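Local coordinates for protein prolyl 4-hydroxylase (Phytophthora capsici LT1534, PDB 6IUQ) that probably hydroxylates proline residues as an iron(II)- and 2-oxoglutarate-dependent oxygenase built on a double-stranded beta-helix core, at residues 206-210 with 211-215. Numbering follows the deposited sequence.
Sequences VLFQS and DWMLH. With FE2 (Fe (II) ion), chain C.
Over one face of the H215 imidazole, the F208 phenyl presents its edge: CZ stands 3.5 Å above the imidazole plane, over its centre, making an edge-to-face pair with the planes tilted by 55°, in the iron site of a double-stranded beta-helix (DSBH) core. At the imidazole edge lies the carbonyl oxygen of M213, a selenomethionine, which accepts a hydrogen bond from H215 ND1; the N-H...O angle is 168° and the oxygen is nearly in the ring plane. H215 NE2 binds the iron(II) ion at 2.3 Å, and H156 and D158 complete the protein ligands. The chain turns here from strand 204-209 into strand 214-217, joining the two sheets. F208 reaches the histidine because its CG sits between backbone N and C (chi1 61°), and its CD1 also touches M213 CB. On W212, one face carries the Q209 side chain: CG lies 3.5 Å from the six-ring centroid, a CH-pi contact, and the amide stacks nearly parallel. K167 NZ donates a hydrogen bond to Q209 OE1, while Q209 NE2 is hydrogen-bonded to L32 O and Y130 OH. Across the turn, M213 N makes a weak hydrogen bond to Q209 O, and a water within hydrogen-bonding distance of S210 O and M213 O, 2.7 Å from the latter, may not donate to both at once.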
ATOM      1  N   VAL A 206      -6.132  -3.779  -4.120  1.00 18.99           N
ATOM      2  CA  VAL A 206      -6.244  -2.644  -3.203  1.00 14.44           C
ATOM      3  C   VAL A 206      -5.425  -1.483  -3.760  1.00 17.66           C
ATOM      4  O   VAL A 206      -4.277  -1.667  -4.159  1.00 18.69           O
ATOM      5  CB  VAL A 206      -5.757  -2.976  -1.783  1.00 17.65           C
ATOM      6  CG1 VAL A 206      -6.051  -1.800  -0.833  1.00 19.95           C
ATOM      7  CG2 VAL A 206      -6.412  -4.240  -1.261  1.00 16.68           C
ATOM      8  N   LEU A 207      -6.037  -0.309  -3.840  1.00 15.41           N
ATOM      9  CA  LEU A 207      -5.334   0.912  -4.190  1.00 15.27           C
ATOM     10  C   LEU A 207      -5.376   1.758  -2.961  1.00 18.58           C
ATOM     11  O   LEU A 207      -6.434   1.836  -2.318  1.00 13.90           O
ATOM     12  CB  LEU A 207      -5.988   1.673  -5.340  1.00 12.87           C
ATOM     13  CG  LEU A 207      -6.304   0.928  -6.634  1.00 22.87           C
ATOM     14  CD1 LEU A 207      -6.947   1.868  -7.613  1.00 22.83           C
ATOM     15  CD2 LEU A 207      -5.055   0.301  -7.229  1.00 19.08           C
ATOM     16  N   PHE A 208      -4.244   2.373  -2.619  1.00 11.82           N
ATOM     17  CA  PHE A 208      -4.259   3.378  -1.578  1.00 11.98           C
ATOM     18  C   PHE A 208      -3.184   4.464  -1.774  1.00 14.81           C
ATOM     19  O   PHE A 208      -2.325   4.361  -2.640  1.00 12.08           O
ATOM     20  CB  PHE A 208      -4.173   2.700  -0.196  1.00 14.24           C
ATOM     21  CG  PHE A 208      -2.930   1.874   0.065  1.00 15.52           C
ATOM     22  CD1 PHE A 208      -1.733   2.479   0.441  1.00 14.71           C
ATOM     23  CD2 PHE A 208      -2.997   0.489   0.090  1.00 16.69           C
ATOM     24  CE1 PHE A 208      -0.597   1.708   0.747  1.00 16.42           C
ATOM     25  CE2 PHE A 208      -1.867  -0.280   0.396  1.00 17.21           C
ATOM     26  CZ  PHE A 208      -0.660   0.341   0.740  1.00 14.87           C
ATOM     27  N   GLN A 209      -3.284   5.530  -0.992  1.00 13.46           N
ATOM     28  CA  GLN A 209      -2.361   6.659  -1.095  1.00 14.94           C
ATOM     29  C   GLN A 209      -1.001   6.305  -0.499  1.00 16.92           C
ATOM     30  O   GLN A 209      -0.907   6.015   0.681  1.00 16.11           O
ATOM     31  CB  GLN A 209      -2.941   7.877  -0.377  1.00 15.77           C
ATOM     32  CG  GLN A 209      -4.397   8.196  -0.776  1.00 14.73           C
ATOM     33  CD  GLN A 209      -4.479   8.962  -2.097  1.00 19.25           C
ATOM     34  OE1 GLN A 209      -3.458   9.411  -2.636  1.00 19.71           O
ATOM     35  NE2 GLN A 209      -5.689   9.090  -2.639  1.00 16.45           N
ATOM     36  N   SER A 210       0.053   6.323  -1.301  1.00 13.40           N
ATOM     37  CA  SER A 210       1.365   5.988  -0.771  1.00 16.02           C
ATOM     38  C   SER A 210       1.825   7.005   0.292  1.00 18.87           C
ATOM     39  O   SER A 210       2.447   6.609   1.285  1.00 14.34           O
ATOM     40  CB  SER A 210       2.387   5.878  -1.900  1.00 13.58           C
ATOM     41  OG  SER A 210       1.896   5.002  -2.929  1.00 14.12           O
ATOM     42  N   ASP A 211       1.500   8.295   0.117  1.00 16.58           N
ATOM     43  CA  ASP A 211       2.004   9.314   1.043  1.00 16.33           C
ATOM     44  C   ASP A 211       1.063   9.701   2.187  1.00 19.06           C
ATOM     45  O   ASP A 211       1.477  10.455   3.071  1.00 21.53           O
ATOM     46  CB  ASP A 211       2.407  10.582   0.297  1.00 20.61           C
ATOM     47  CG  ASP A 211       1.349  11.058  -0.658  1.00 21.65           C
ATOM     48  OD1 ASP A 211       0.391  10.296  -0.933  1.00 19.81           O
ATOM     49  OD2 ASP A 211       1.483  12.195  -1.147  1.00 28.73           O
ATOM     50  N   TRP A 212      -0.171   9.210   2.221  1.00 16.88           N
ATOM     51  CA  TRP A 212      -0.959   9.442   3.435  1.00 16.63           C
ATOM     52  C   TRP A 212      -1.876   8.318   3.885  1.00 17.45           C
ATOM     53  O   TRP A 212      -2.887   8.585   4.529  1.00 20.58           O
ATOM     54  CB  TRP A 212      -1.792  10.726   3.320  1.00 15.79           C
ATOM     55  CG  TRP A 212      -2.651  10.976   2.113  1.00 18.60           C
ATOM     56  CD1 TRP A 212      -2.268  11.604   0.949  1.00 20.10           C
ATOM     57  CD2 TRP A 212      -4.059  10.721   1.978  1.00 14.67           C
ATOM     58  NE1 TRP A 212      -3.337  11.715   0.097  1.00 12.71           N
ATOM     59  CE2 TRP A 212      -4.448  11.184   0.697  1.00 12.31           C
ATOM     60  CE3 TRP A 212      -5.020  10.119   2.798  1.00 16.88           C
ATOM     61  CZ2 TRP A 212      -5.766  11.084   0.224  1.00 14.76           C
ATOM     62  CZ3 TRP A 212      -6.331  10.026   2.333  1.00 18.09           C
ATOM     63  CH2 TRP A 212      -6.692  10.506   1.051  1.00 15.18           C
HETATM   64  N   MSE A 213      -1.526   7.071   3.577  1.00 15.21           N
HETATM   65  CA  MSE A 213      -2.244   5.934   4.138  1.00 14.97           C
HETATM   66  C   MSE A 213      -1.345   5.037   4.995  1.00 13.72           C
HETATM   67  O   MSE A 213      -0.552   4.246   4.480  1.00 16.36           O
HETATM   68  CB  MSE A 213      -2.894   5.107   3.026  1.00 13.44           C
HETATM   69  CG  MSE A 213      -3.641   3.901   3.524  1.00 13.70           C
HETATM   70 SE   MSE A 213      -5.053   4.357   4.829  1.00 48.83          SE
HETATM   71  CE  MSE A 213      -6.082   5.630   3.772  1.00 21.55           C
ATOM     72  N   LEU A 214      -1.493   5.151   6.307  1.00 15.14           N
ATOM     73  CA  LEU A 214      -0.742   4.313   7.242  1.00 18.30           C
ATOM     74  C   LEU A 214      -1.240   2.875   7.129  1.00 15.72           C
ATOM     75  O   LEU A 214      -2.449   2.638   6.995  1.00 18.35           O
ATOM     76  CB  LEU A 214      -0.883   4.839   8.688  1.00 17.55           C
ATOM     77  CG  LEU A 214      -0.118   4.059   9.767  1.00 17.04           C
ATOM     78  CD1 LEU A 214       1.384   4.266   9.635  1.00 13.63           C
ATOM     79  CD2 LEU A 214      -0.593   4.407  11.175  1.00 12.50           C
ATOM     80  N   HIS A 215      -0.327   1.908   7.147  1.00 13.91           N
ATOM     81  CA  HIS A 215      -0.746   0.500   7.065  1.00 15.46           C
ATOM     82  C   HIS A 215       0.320  -0.429   7.606  1.00 14.40           C
ATOM     83  O   HIS A 215       1.433  -0.012   7.900  1.00 15.07           O
ATOM     84  CB  HIS A 215      -1.085   0.094   5.622  1.00 10.01           C
ATOM     85  CG  HIS A 215       0.070   0.200   4.674  1.00 15.02           C
ATOM     86  ND1 HIS A 215       0.519   1.405   4.183  1.00 12.92           N
ATOM     87  CD2 HIS A 215       0.873  -0.750   4.139  1.00 10.21           C
ATOM     88  CE1 HIS A 215       1.538   1.194   3.369  1.00 11.85           C
ATOM     89  NE2 HIS A 215       1.787  -0.108   3.334  1.00 18.43           N
TER
HETATM   90 FE   FE2 C 401       3.665  -1.139   2.436  1.00 20.00          FE
HETATM   91  O   HOH W   1       1.146   4.165   2.351  1.00 13.29           O